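Local coordinates for protein copper induced nitroreductase D (Lactococcus lactis, PDB 2WQF) that binds flavin mononucleotide and, as a copper-induced nitroreductase, takes part in defence against oxidative stress, probably by acting as an oxidoreductase, at residues D104-K109 and P168-L173. Numbering follows the deposited sequence.
Sequences DQAVVK and PESWKL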
ATOM      1  N   ASP A 104      14.561  -2.636  -0.358  1.00 14.03           N
ATOM      2  CA  ASP A 104      15.899  -3.009  -0.796  1.00 14.66           C
ATOM      3  C   ASP A 104      16.261  -2.341  -2.141  1.00 14.66           C
ATOM      4  O   ASP A 104      15.792  -2.726  -3.217  1.00 15.74           O
ATOM      5  CB  ASP A 104      15.993  -4.527  -0.885  1.00 14.65           C
ATOM      6  CG  ASP A 104      17.413  -5.008  -1.107  1.00 18.77           C
ATOM      7  OD1 ASP A 104      18.261  -4.229  -1.580  1.00 21.32           O
ATOM      8  OD2 ASP A 104      17.678  -6.176  -0.817  1.00 22.02           O
ATOM      9  N   GLN A 105      17.113  -1.327  -2.041  1.00 16.66           N
ATOM     10  CA  GLN A 105      17.513  -0.545  -3.206  1.00 16.54           C
ATOM     11  C   GLN A 105      18.383  -1.327  -4.187  1.00 19.15           C
ATOM     12  O   GLN A 105      18.459  -0.973  -5.364  1.00 19.10           O
ATOM     13  CB  GLN A 105      18.255   0.716  -2.753  1.00 17.69           C
ATOM     14  CG  GLN A 105      17.404   1.606  -1.836  1.00 18.68           C
ATOM     15  CD  GLN A 105      16.068   1.951  -2.461  1.00 17.59           C
ATOM     16  OE1 GLN A 105      16.002   2.654  -3.477  1.00 22.73           O
ATOM     17  NE2 GLN A 105      14.996   1.461  -1.860  1.00 18.21           N
ATOM     18  N   ALA A 106      19.040  -2.377  -3.709  1.00 18.18           N
ATOM     19  CA  ALA A 106      19.855  -3.194  -4.603  1.00 19.89           C
ATOM     20  C   ALA A 106      18.975  -3.952  -5.606  1.00 18.82           C
ATOM     21  O   ALA A 106      19.302  -4.096  -6.790  1.00 20.63           O
ATOM     22  CB  ALA A 106      20.731  -4.154  -3.803  1.00 20.86           C
ATOM     23  N   VAL A 107      17.835  -4.428  -5.132  1.00 16.95           N
ATOM     24  CA  VAL A 107      16.865  -5.079  -6.005  1.00 16.96           C
ATOM     25  C   VAL A 107      16.236  -4.065  -6.967  1.00 16.73           C
ATOM     26  O   VAL A 107      16.113  -4.321  -8.159  1.00 18.35           O
ATOM     27  CB  VAL A 107      15.770  -5.795  -5.180  1.00 17.92           C
ATOM     28  CG1 VAL A 107      14.691  -6.361  -6.087  1.00 18.34           C
ATOM     29  CG2 VAL A 107      16.390  -6.922  -4.359  1.00 19.38           C
ATOM     30  N   VAL A 108      15.830  -2.905  -6.446  1.00 16.18           N
ATOM     31  CA  VAL A 108      15.275  -1.871  -7.304  1.00 18.55           C
ATOM     32  C   VAL A 108      16.241  -1.553  -8.439  1.00 20.89           C
ATOM     33  O   VAL A 108      15.860  -1.523  -9.600  1.00 21.78           O
ATOM     34  CB  VAL A 108      14.915  -0.589  -6.508  1.00 17.40           C
ATOM     35  CG1 VAL A 108      14.453   0.520  -7.443  1.00 20.62           C
ATOM     36  CG2 VAL A 108      13.850  -0.893  -5.469  1.00 18.49           C
ATOM     37  N   LYS A 109      17.501  -1.332  -8.088  1.00 18.13           N
ATOM     38  CA  LYS A 109      18.521  -0.976  -9.077  1.00 20.68           C
ATOM     39  C   LYS A 109      18.705  -2.107 -10.097  1.00 22.90           C
ATOM     40  O   LYS A 109      18.878  -1.864 -11.298  1.00 22.35           O
ATOM     41  CB  LYS A 109      19.848  -0.655  -8.370  1.00 27.13           C
ATOM     42  CG  LYS A 109      20.990  -0.217  -9.283  1.00 32.57           C
ATOM     43  CD  LYS A 109      22.217   0.227  -8.464  1.00 46.09           C
ATOM     44  CE  LYS A 109      23.409   0.647  -9.341  1.00 56.58           C
ATOM     45  NZ  LYS A 109      24.187  -0.525  -9.849  1.00 65.11           N
ATOM     46  N   PRO A 168      22.226  -4.322   5.868  1.00 21.76           N
ATOM     47  CA  PRO A 168      22.842  -3.960   4.589  1.00 21.62           C
ATOM     48  C   PRO A 168      22.610  -2.499   4.241  1.00 20.94           C
ATOM     49  O   PRO A 168      21.539  -1.939   4.530  1.00 20.31           O
ATOM     50  CB  PRO A 168      22.107  -4.854   3.573  1.00 21.39           C
ATOM     51  CG  PRO A 168      21.574  -6.000   4.355  1.00 22.10           C
ATOM     52  CD  PRO A 168      21.260  -5.434   5.730  1.00 20.12           C
ATOM     53  N   GLU A 169      23.599  -1.891   3.595  1.00 26.38           N
ATOM     54  CA  GLU A 169      23.509  -0.497   3.175  1.00 28.34           C
ATOM     55  C   GLU A 169      22.335  -0.287   2.221  1.00 23.82           C
ATOM     56  O   GLU A 169      21.783   0.810   2.137  1.00 26.53           O
ATOM     57  CB  GLU A 169      24.820  -0.052   2.503  1.00 30.46           C
ATOM     58  CG  GLU A 169      26.073  -0.135   3.393  1.00 53.83           C
ATOM     59  CD  GLU A 169      26.239   1.065   4.320  1.00 67.60           C
ATOM     60  OE1 GLU A 169      25.502   2.061   4.155  1.00 73.39           O
ATOM     61  OE2 GLU A 169      27.116   1.013   5.212  1.00 75.27           O
ATOM     62  N   SER A 170      21.937  -1.349   1.519  1.00 18.54           N
ATOM     63  CA  SER A 170      20.901  -1.258   0.497  1.00 20.50           C
ATOM     64  C   SER A 170      19.486  -1.161   1.077  1.00 17.79           C
ATOM     65  O   SER A 170      18.543  -0.861   0.353  1.00 19.95           O
ATOM     66  CB  SER A 170      20.985  -2.464  -0.456  1.00 23.47           C
ATOM     67  OG  SER A 170      20.527  -3.655   0.159  1.00 25.93           O
ATOM     68  N   TRP A 171      19.326  -1.443   2.371  1.00 16.25           N
ATOM     69  CA  TRP A 171      18.029  -1.308   3.023  1.00 15.59           C
ATOM     70  C   TRP A 171      17.692   0.157   3.326  1.00 16.88           C
ATOM     71  O   TRP A 171      18.333   0.793   4.157  1.00 19.20           O
ATOM     72  CB  TRP A 171      17.973  -2.112   4.318  1.00 16.44           C
ATOM     73  CG  TRP A 171      17.944  -3.613   4.158  1.00 17.53           C
ATOM     74  CD1 TRP A 171      18.407  -4.352   3.097  1.00 18.47           C
ATOM     75  CD2 TRP A 171      17.468  -4.560   5.124  1.00 16.89           C
ATOM     76  NE1 TRP A 171      18.232  -5.699   3.348  1.00 20.07           N
ATOM     77  CE2 TRP A 171      17.659  -5.847   4.583  1.00 17.68           C
ATOM     78  CE3 TRP A 171      16.869  -4.440   6.381  1.00 14.57           C
ATOM     79  CZ2 TRP A 171      17.279  -6.993   5.260  1.00 19.85           C
ATOM     80  CZ3 TRP A 171      16.507  -5.584   7.057  1.00 20.86           C
ATOM     81  CH2 TRP A 171      16.710  -6.845   6.495  1.00 22.83           C
ATOM     82  N   LYS A 172      16.686   0.687   2.633  1.00 16.16           N
ATOM     83  CA  LYS A 172      16.288   2.085   2.778  1.00 16.27           C
ATOM     84  C   LYS A 172      15.065   2.161   3.672  1.00 13.96           C
ATOM     85  O   LYS A 172      14.004   1.667   3.314  1.00 14.07           O
ATOM     86  CB  LYS A 172      15.994   2.702   1.425  1.00 18.10           C
ATOM     87  CG  LYS A 172      15.588   4.160   1.486  1.00 17.13           C
ATOM     88  CD  LYS A 172      15.196   4.664   0.111  1.00 20.45           C
ATOM     89  CE  LYS A 172      14.825   6.145   0.127  1.00 24.31           C
ATOM     90  NZ  LYS A 172      14.377   6.620  -1.223  1.00 37.66           N
ATOM     91  N   LEU A 173      15.232   2.755   4.849  1.00 13.86           N
ATOM     92  CA  LEU A 173      14.166   2.800   5.844  1.00 13.90           C
ATOM     93  C   LEU A 173      13.009   3.651   5.347  1.00 15.18           C
ATOM     94  O   LEU A 173      13.222   4.772   4.892  1.00 13.87           O
ATOM     95  CB  LEU A 173      14.727   3.374   7.162  1.00 15.04           C
ATOM     96  CG  LEU A 173      13.746   3.409   8.343  1.00 15.47           C
ATOM     97  CD1 LEU A 173      13.162   2.040   8.673  1.00 15.30           C
ATOM     98  CD2 LEU A 173      14.495   3.963   9.570  1.00 15.59           C
TER
HETATM   99  O   HOH W   1      18.436  -8.195   1.800  1.00 38.55           O
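Ser170 sets its side chain over the start of helix 105-114, its CB against the methyl of Ala106 and its OG giving a hydrogen bond to Asp104 OD1 at 2.9 Å. That carboxylate oxygen is also the N-cap acceptor for Ala106 N, and the two donors arrive from opposite faces of the carboxylate plane, the hydroxyl steeply from above it. Asp104 brings its other oxygen, OD2, obliquely toward the indole of Trp171, 4.2 Å from NE1, because its CG stands anti to the backbone N (chi1 -170°). A water at the edge of the indole, in its plane, accepts from Trp171 NE1 at 2.9 Å and makes a weak bond to OD2, which also forms a salt bridge with Arg47. Losing this carboxylate to an alanine would probably leave Ala106 N without its capping acceptor and the Ser170 hydroxyl without its mate, and take one partner from Arg47. The backbone closes the junction: Gln105 N donates to Ser170 O at 2.8 Å, nearly straight at 166°. Beyond it Gln105, bent at chi2, lays its CG and amide across CB and CD of the extended Lys172, while NE2 is held by Glu103 O. Asp104 and Trp171 form an antiparallel non-hydrogen-bonded pair, where strand 97-104 runs out into helix 105-114 and a type I turn, Pro168 to Trp171, leads into strand 171-182; beside them lies strand 46-52, and Trp171 packs on Ile199 of the second subunit.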